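Local atomic coordinates of NO-binding heme-dependent sensor protein (Shewanella oneidensis, PDB entry 4U9B), a protein that binds heme, whose ferrous iron takes up nitric oxide, and probably acts as an H-NOX gas sensor in signalling. Residues N59-I62 and Q63-V66; K67-G70 and Q71-N75; C141-G144 and L145-A149. All blocks are in the same frame, centred on the assembly; numbering follows the deposited sequence.

Contact 1 (N59-I62 and Q63-V66)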
loop_
_atom_site.group_PDB
_atom_site.type_symbol
_atom_site.label_atom_id
_atom_site.label_comp_id
_atom_site.label_asym_id
_atom_site.label_seq_id
_atom_site.Cartn_x
_atom_site.Cartn_y
_atom_site.Cartn_z
ATOM N N ASN A 59 -15.416 12.832 6.068
ATOM C CA ASN A 59 -16.714 12.210 5.817
ATOM C C ASN A 59 -16.675 11.301 4.589
ATOM O O ASN A 59 -17.653 11.203 3.844
ATOM C CB ASN A 59 -17.794 13.283 5.645
ATOM C CG ASN A 59 -19.181 12.789 6.028
ATOM O OD1 ASN A 59 -19.335 11.916 6.886
ATOM N ND2 ASN A 59 -20.199 13.352 5.393
ATOM N N MET A 60 -15.533 10.645 4.394
ATOM C CA MET A 60 -15.331 9.724 3.277
ATOM C C MET A 60 -15.314 8.274 3.731
ATOM O O MET A 60 -15.053 7.992 4.903
ATOM C CB MET A 60 -14.008 10.001 2.572
ATOM C CG MET A 60 -13.893 11.332 1.882
ATOM S SD MET A 60 -12.190 11.606 1.363
ATOM C CE MET A 60 -11.859 10.128 0.397
ATOM N N PRO A 61 -15.559 7.342 2.794
ATOM C CA PRO A 61 -15.311 5.938 3.121
ATOM C C PRO A 61 -13.848 5.763 3.480
ATOM O O PRO A 61 -13.004 6.410 2.859
ATOM C CB PRO A 61 -15.660 5.194 1.825
ATOM C CG PRO A 61 -16.485 6.151 1.031
ATOM C CD PRO A 61 -16.002 7.514 1.400
ATOM N N ILE A 62 -13.558 4.932 4.472
ATOM C CA ILE A 62 -12.183 4.709 4.885
ATOM C C ILE A 62 -11.376 4.112 3.735
ATOM O O ILE A 62 -10.196 4.427 3.558
ATOM C CB ILE A 62 -12.105 3.778 6.127
ATOM C CG1 ILE A 62 -10.667 3.659 6.624
ATOM C CG2 ILE A 62 -12.665 2.400 5.836
ATOM C CD1 ILE A 62 -10.154 4.928 7.126
ATOM N N GLN A 63 -12.020 3.265 2.941
ATOM C CA GLN A 63 -11.324 2.539 1.886
ATOM C C GLN A 63 -10.840 3.461 0.766
ATOM O O GLN A 63 -9.848 3.161 0.097
ATOM C CB GLN A 63 -12.229 1.442 1.315
ATOM C CG GLN A 63 -12.595 0.359 2.325
ATOM C CD GLN A 63 -11.376 -0.306 2.946
ATOM O OE1 GLN A 63 -10.304 -0.341 2.349
ATOM N NE2 GLN A 63 -11.535 -0.822 4.160
ATOM N N ASP A 64 -11.534 4.575 0.560
ATOM C CA ASP A 64 -11.115 5.549 -0.443
ATOM C C ASP A 64 -9.869 6.300 0.027
ATOM O O ASP A 64 -8.990 6.625 -0.772
ATOM C CB ASP A 64 -12.243 6.537 -0.746
ATOM C CG ASP A 64 -13.310 5.951 -1.662
ATOM O OD1 ASP A 64 -13.006 5.022 -2.441
ATOM O OD2 ASP A 64 -14.461 6.431 -1.608
ATOM N N VAL A 65 -9.795 6.572 1.325
ATOM C CA VAL A 65 -8.608 7.191 1.902
ATOM C C VAL A 65 -7.432 6.222 1.813
ATOM O O VAL A 65 -6.313 6.615 1.484
ATOM C CB VAL A 65 -8.844 7.604 3.369
ATOM C CG1 VAL A 65 -7.549 8.103 4.016
ATOM C CG2 VAL A 65 -9.923 8.674 3.443
ATOM N N VAL A 66 -7.703 4.952 2.097
ATOM C CA VAL A 66 -6.677 3.914 2.057
ATOM C C VAL A 66 -6.131 3.747 0.645
ATOM O O VAL A 66 -4.932 3.544 0.451
ATOM C CB VAL A 66 -7.239 2.572 2.579
ATOM C CG1 VAL A 66 -6.310 1.406 2.250
ATOM C CG2 VAL A 66 -7.471 2.655 4.085
#
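Val66 N donates to Ile62 O across 2.9 Å, with an N-H...O angle of 156° and the donor in the carbonyl plane, which makes this the first well-formed i to i+4 bond of helix 62-80. The carbonyl before it accepts less well, in an i to i+3 pairing: Asp64 N reaches Pro61 O at 3.3 Å, a weak bond to the carbonyl of the N-cap residue. Asp64 also brings OD2 obliquely against the CG-CD side of the proline ring, 3.3 Å from Pro61 CG. With Asp64 CG anti to its carbonyl carbon (chi1 -78°), the side chain folds back past the helix start, and its negative charge sits where the helix dipole would be expected to favour it. The turn as a whole is a helix-loop-helix junction. Asn59, with positive phi, is the C-prime residue of a Schellman motif that closes helix 44-58, and Pro61, two residues later, is the N-cap of helix 62-80. Met60 reaches forward onto the first turn: its chain is extended through chi2 and then bends at chi3 (54°), and the side chain crosses those of Asp64 and Val65 at about a right angle. Its CE methyl meets Asp64 CB at 3.8 Å and Val65 CG2 at 3.9 Å. Further along, Ile62 CG1 approaches Val66 CG2 at 4.2 Å, while Ile62 CG2 lies 3.8 Å from Gln63 NE2, an apolar methyl against the amide end of a chain bent at chi2. Ile62 and Val65 both pack on Val51 and Ala55 of helix 44-58, whereas Gln63 and Val66 lean on Phe140 of helix 139-152.

Contact 2 (K67-G70 and Q71-N75)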
loop_
_atom_site.group_PDB
_atom_site.type_symbol
_atom_site.label_atom_id
_atom_site.label_comp_id
_atom_site.label_asym_id
_atom_site.label_seq_id
_atom_site.Cartn_x
_atom_site.Cartn_y
_atom_site.Cartn_z
ATOM N N LYS A 67 -7.011 3.838 -0.343
ATOM C CA LYS A 67 -6.601 3.714 -1.738
ATOM C C LYS A 67 -5.742 4.906 -2.145
ATOM O O LYS A 67 -4.748 4.750 -2.852
ATOM C CB LYS A 67 -7.824 3.595 -2.650
ATOM C CG LYS A 67 -7.497 3.455 -4.132
ATOM C CD LYS A 67 -8.757 3.243 -4.963
ATOM C CE LYS A 67 -8.431 3.085 -6.441
ATOM N NZ LYS A 67 -9.629 2.714 -7.256
ATOM N N ALA A 68 -6.122 6.092 -1.683
ATOM C CA ALA A 68 -5.355 7.301 -1.964
ATOM C C ALA A 68 -3.963 7.200 -1.358
ATOM O O ALA A 68 -2.965 7.545 -1.993
ATOM C CB ALA A 68 -6.076 8.523 -1.431
ATOM N N PHE A 69 -3.906 6.727 -0.119
ATOM C CA PHE A 69 -2.634 6.503 0.552
ATOM C C PHE A 69 -1.786 5.492 -0.208
ATOM O O PHE A 69 -0.583 5.684 -0.367
ATOM C CB PHE A 69 -2.865 6.028 1.985
ATOM C CG PHE A 69 -1.612 5.601 2.695
ATOM C CD1 PHE A 69 -0.546 6.471 2.831
ATOM C CD2 PHE A 69 -1.511 4.336 3.242
ATOM C CE1 PHE A 69 0.605 6.081 3.486
ATOM C CE2 PHE A 69 -0.365 3.941 3.900
ATOM C CZ PHE A 69 0.694 4.816 4.022
ATOM N N GLY A 70 -2.420 4.421 -0.676
ATOM C CA GLY A 70 -1.727 3.395 -1.435
ATOM C C GLY A 70 -1.016 3.947 -2.656
ATOM O O GLY A 70 0.124 3.576 -2.946
ATOM N N GLN A 71 -1.684 4.840 -3.377
ATOM C CA GLN A 71 -1.092 5.437 -4.567
ATOM C C GLN A 71 0.070 6.343 -4.188
ATOM O O GLN A 71 1.110 6.343 -4.850
ATOM C CB GLN A 71 -2.141 6.216 -5.357
ATOM C CG GLN A 71 -1.615 6.770 -6.666
ATOM C CD GLN A 71 -2.707 6.993 -7.697
ATOM O OE1 GLN A 71 -3.895 7.013 -7.373
ATOM N NE2 GLN A 71 -2.306 7.156 -8.951
ATOM N N PHE A 72 -0.113 7.110 -3.120
ATOM C CA PHE A 72 0.943 7.962 -2.589
ATOM C C PHE A 72 2.118 7.103 -2.133
ATOM O O PHE A 72 3.280 7.473 -2.306
ATOM C CB PHE A 72 0.403 8.807 -1.425
ATOM C CG PHE A 72 1.378 9.829 -0.897
ATOM C CD1 PHE A 72 2.289 9.493 0.094
ATOM C CD2 PHE A 72 1.365 11.131 -1.372
ATOM C CE1 PHE A 72 3.180 10.431 0.588
ATOM C CE2 PHE A 72 2.252 12.076 -0.883
ATOM C CZ PHE A 72 3.161 11.725 0.101
ATOM N N LEU A 73 1.797 5.941 -1.574
ATOM C CA LEU A 73 2.786 5.081 -0.932
ATOM C C LEU A 73 3.793 4.475 -1.905
ATOM O O LEU A 73 4.918 4.162 -1.512
ATOM C CB LEU A 73 2.078 3.962 -0.162
ATOM C CG LEU A 73 2.943 2.902 0.529
ATOM C CD1 LEU A 73 3.869 3.525 1.568
ATOM C CD2 LEU A 73 2.060 1.842 1.169
ATOM N N PHE A 74 3.414 4.296 -3.168
ATOM C CA PHE A 74 4.337 3.656 -4.094
ATOM C C PHE A 74 5.610 4.478 -4.255
ATOM O O PHE A 74 6.711 3.939 -4.184
ATOM C CB PHE A 74 3.721 3.426 -5.469
ATOM C CG PHE A 74 4.651 2.718 -6.401
ATOM C CD1 PHE A 74 4.708 1.337 -6.419
ATOM C CD2 PHE A 74 5.514 3.432 -7.217
ATOM C CE1 PHE A 74 5.585 0.679 -7.254
ATOM C CE2 PHE A 74 6.393 2.777 -8.056
ATOM C CZ PHE A 74 6.428 1.401 -8.074
ATOM N N ASN A 75 5.457 5.779 -4.476
ATOM C CA ASN A 75 6.610 6.654 -4.618
ATOM C C ASN A 75 7.406 6.724 -3.320
ATOM O O ASN A 75 8.631 6.833 -3.339
ATOM C CB ASN A 75 6.170 8.055 -5.036
ATOM C CG ASN A 75 5.225 8.036 -6.218
ATOM O OD1 ASN A 75 4.049 7.688 -6.082
ATOM N ND2 ASN A 75 5.731 8.416 -7.384
#
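Leu73 and Phe69 are joined twice, through the backbone and through their side chains. Among the main-chain bonds, Leu73 N is bifurcated: its main acceptor is Phe69 O, at a short 2.7 Å but with a bent N-H...O angle of 135°, and its weak one is Gly70 O at 3.2 Å. Gln71 N to Lys67 O and Phe72 N to Ala68 O are each 3.1 Å and straighter. Gly70 O also takes a weak bond from Phe74 N at 3.4 Å, evidence that the hydrogen bonding is less regular in this turn of helix 62-80. In the H-NOX fold this helix runs between helices 3-17 and 139-152, and its side chains divide accordingly. Phe69 and Phe72 face helix 3-17, touching Ile5 and Leu9, and Val8 and Met12, respectively; Lys67, Gln71 and Phe74 face helix 139-152, and the Phe74 side chain also comes within about 4 Å of the heme. Apolar packing within the helix is modest. Leu73 CB lies over one face of the Phe69 ring, and farther out Phe69 CE2 meets Leu73 CD2 at 4.2 Å. With chi1 of Leu73 at 177° and chi2 near 60°, CD2 stays on the same face as CB, above the CE2 rim.

Contact 3 (C141-G144 and L145-A149). With HEM (protoporphyrin IX containing Fe), chain B.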
loop_
_atom_site.group_PDB
_atom_site.type_symbol
_atom_site.label_atom_id
_atom_site.label_comp_id
_atom_site.label_asym_id
_atom_site.label_seq_id
_atom_site.Cartn_x
_atom_site.Cartn_y
_atom_site.Cartn_z
ATOM N N CYS A 141 -5.410 -0.562 -0.443
ATOM C CA CYS A 141 -4.053 -0.029 -0.452
ATOM C C CYS A 141 -3.273 -0.688 -1.589
ATOM O O CYS A 141 -2.479 -0.037 -2.270
ATOM C CB CYS A 141 -3.367 -0.266 0.898
ATOM S SG CYS A 141 -1.722 0.481 1.060
ATOM N N ALA A 142 -3.518 -1.978 -1.799
ATOM C CA ALA A 142 -2.901 -2.706 -2.906
ATOM C C ALA A 142 -3.330 -2.105 -4.238
ATOM O O ALA A 142 -2.513 -1.920 -5.144
ATOM C CB ALA A 142 -3.273 -4.185 -2.852
ATOM N N GLU A 143 -4.621 -1.809 -4.355
ATOM C CA GLU A 143 -5.158 -1.226 -5.577
ATOM C C GLU A 143 -4.486 0.121 -5.820
ATOM O O GLU A 143 -4.052 0.419 -6.932
ATOM C CB GLU A 143 -6.687 -1.075 -5.485
ATOM C CG GLU A 143 -7.343 -0.673 -6.795
ATOM C CD GLU A 143 -8.862 -0.711 -6.755
ATOM O OE1 GLU A 143 -9.438 -1.645 -6.159
ATOM O OE2 GLU A 143 -9.482 0.198 -7.337
ATOM N N GLY A 144 -4.381 0.921 -4.763
ATOM C CA GLY A 144 -3.727 2.214 -4.843
ATOM C C GLY A 144 -2.276 2.099 -5.274
ATOM O O GLY A 144 -1.821 2.839 -6.146
ATOM N N LEU A 145 -1.553 1.166 -4.663
ATOM C CA LEU A 145 -0.147 0.936 -4.993
ATOM C C LEU A 145 0.044 0.534 -6.453
ATOM O O LEU A 145 1.031 0.915 -7.085
ATOM C CB LEU A 145 0.439 -0.141 -4.080
ATOM C CG LEU A 145 0.847 0.355 -2.692
ATOM C CD1 LEU A 145 0.900 -0.786 -1.697
ATOM C CD2 LEU A 145 2.187 1.062 -2.772
ATOM N N LEU A 146 -0.896 -0.239 -6.983
ATOM C CA LEU A 146 -0.833 -0.654 -8.378
ATOM C C LEU A 146 -0.976 0.552 -9.297
ATOM O O LEU A 146 -0.259 0.671 -10.289
ATOM C CB LEU A 146 -1.916 -1.691 -8.678
ATOM C CG LEU A 146 -1.647 -3.083 -8.101
ATOM C CD1 LEU A 146 -2.930 -3.893 -8.031
ATOM C CD2 LEU A 146 -0.604 -3.814 -8.941
ATOM N N PHE A 147 -1.895 1.450 -8.962
ATOM C CA PHE A 147 -2.063 2.674 -9.736
ATOM C C PHE A 147 -0.817 3.545 -9.615
ATOM O O PHE A 147 -0.406 4.195 -10.575
ATOM C CB PHE A 147 -3.302 3.444 -9.272
ATOM C CG PHE A 147 -4.593 2.904 -9.814
ATOM C CD1 PHE A 147 -4.900 3.031 -11.161
ATOM C CD2 PHE A 147 -5.508 2.283 -8.981
ATOM C CE1 PHE A 147 -6.089 2.539 -11.665
ATOM C CE2 PHE A 147 -6.703 1.793 -9.483
ATOM C CZ PHE A 147 -6.991 1.921 -10.825
ATOM N N GLY A 148 -0.219 3.555 -8.427
ATOM C CA GLY A 148 1.010 4.293 -8.207
ATOM C C GLY A 148 2.132 3.747 -9.068
ATOM O O GLY A 148 2.892 4.505 -9.674
ATOM N N ALA A 149 2.233 2.423 -9.120
ATOM C CA ALA A 149 3.248 1.760 -9.930
ATOM C C ALA A 149 3.003 2.026 -11.409
ATOM O O ALA A 149 3.943 2.171 -12.185
ATOM C CB ALA A 149 3.252 0.266 -9.655
HETATM C CHA HEM B . 3.236 -3.648 2.694
HETATM C CHB HEM B . 1.242 -4.405 -1.650
HETATM C CHC HEM B . 5.176 -2.638 -3.815
HETATM C CHD HEM B . 7.534 -3.024 0.405
HETATM C C1A HEM B . 2.303 -3.825 1.702
HETATM C C2A HEM B . 0.863 -3.789 1.860
HETATM C C3A HEM B . 0.322 -3.996 0.655
HETATM C C4A HEM B . 1.391 -4.169 -0.302
HETATM C CMA HEM B . -1.177 -4.044 0.309
HETATM C CAA HEM B . 0.092 -3.555 3.180
HETATM C CBA HEM B . 0.238 -4.754 4.121
HETATM C CGA HEM B . -0.800 -5.829 3.881
HETATM O O1A HEM B . -0.782 -6.848 4.626
HETATM O O2A HEM B . -1.650 -5.692 2.962
HETATM C C1B HEM B . 2.098 -3.944 -2.619
HETATM C C2B HEM B . 1.793 -3.809 -4.026
HETATM C C3B HEM B . 2.892 -3.329 -4.638
HETATM C C4B HEM B . 3.906 -3.128 -3.617
HETATM C CMB HEM B . 0.422 -4.211 -4.616
HETATM C CAB HEM B . 3.139 -2.976 -6.124
HETATM C CBB HEM B . 2.160 -2.746 -7.004
HETATM C C1C HEM B . 6.171 -2.591 -2.860
HETATM C C2C HEM B . 7.527 -2.141 -3.079
HETATM C C3C HEM B . 8.206 -2.248 -1.930
HETATM C C4C HEM B . 7.285 -2.766 -0.926
HETATM C CMC HEM B . 8.074 -1.635 -4.430
HETATM C CAC HEM B . 9.697 -1.847 -1.779
HETATM C CBC HEM B . 10.445 -2.180 -0.721
HETATM C C1D HEM B . 6.591 -3.124 1.405
HETATM C C2D HEM B . 6.880 -2.973 2.811
HETATM C C3D HEM B . 5.543 -3.167 3.523
HETATM C C4D HEM B . 4.577 -3.420 2.482
HETATM C CMD HEM B . 8.243 -2.666 3.460
HETATM C CAD HEM B . 5.273 -3.103 5.036
HETATM C CBD HEM B . 5.437 -4.486 5.660
HETATM C CGD HEM B . 5.156 -4.385 7.136
HETATM O O1D HEM B . 4.485 -3.403 7.538
HETATM O O2D HEM B . 5.595 -5.279 7.910
HETATM N NA HEM B . 2.591 -4.051 0.366
HETATM N NB HEM B . 3.388 -3.519 -2.402
HETATM N NC HEM B . 6.060 -2.966 -1.534
HETATM N ND HEM B . 5.229 -3.386 1.251
HETATM FE FE HEM B . 4.365 -3.680 -0.587
#
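Leu145 lays its CD1 methyl against the heme, 3.5 Å from pyrrole carbon C1B, while the same methyl lies 4.0 Å from Cys141 SG one turn back. CG of Leu145 stands anti to its carbonyl carbon (chi1 -80°), which brings the branch back beside Cys141 O and between sulfur and porphyrin. Leu146 takes a similar first torsion and sends CD2 to the vinyl carbon CBB of the heme at 3.5 Å. Ala142 completes this side, its CB being 3.8 Å from the methyl carbon CMA of the heme. All three residues belong to the heme pocket, so one flank of helix 139-152 forms part of its apolar wall.

Another flank carries Glu143 and Phe147, which run side by side in the same direction with carboxylate and ring planes 51° apart. The aliphatic part makes the closer side-chain contact, Glu143 CG to Phe147 CE2 at 3.7 Å, whereas Glu143 OE2 lies in the ring plane at its edge, the side on which the ring hydrogens carry partial positive charge. The backbone beneath these side chains is regular: Leu145 N to Cys141 O measures 2.8 Å with an N-H...O angle of 160°, and Leu146, Phe147 and Gly148 bond in the same i to i+4 pattern. Ile157 and Ile159 of strand 156-163 touch Phe147.

The buried carboxylate has both oxygens engaged, OE2 in a salt bridge to Lys67 NZ and OE1 in a hydrogen bond with ND1 of the zinc ligand His161. Glu143 is thus a second-shell residue of the zinc site, and its charge would be expected to polarise the imidazole, an influence the lysine probably tempers.

How the contacts relate
Contacts 1 and 2 follow one another on helix 62-80, their centres about 13 Å apart, and contact 3 lies on helix 139-152, its centre about 6 Å from that of contact 2. The two helices touch over about two turns. At the contact 1 end, Val66 CG1 packs on Cys141 N at 3.5 Å; next to it, 2.5 Å from Lys67 NZ to Glu143 OE2 ties contact 2 to contact 3; midway, Leu145 CD2 lies 3.3 Å from Gly70 O, linking contact 2 to a residue that touches the heme and whose side chain is about 6 Å from the nitric oxide; beyond it, Phe74 CE1 reaches Ala149 CB at 3.4 Å. Gln63 in contact 1 has its side chain about 7 Å from the zinc ion.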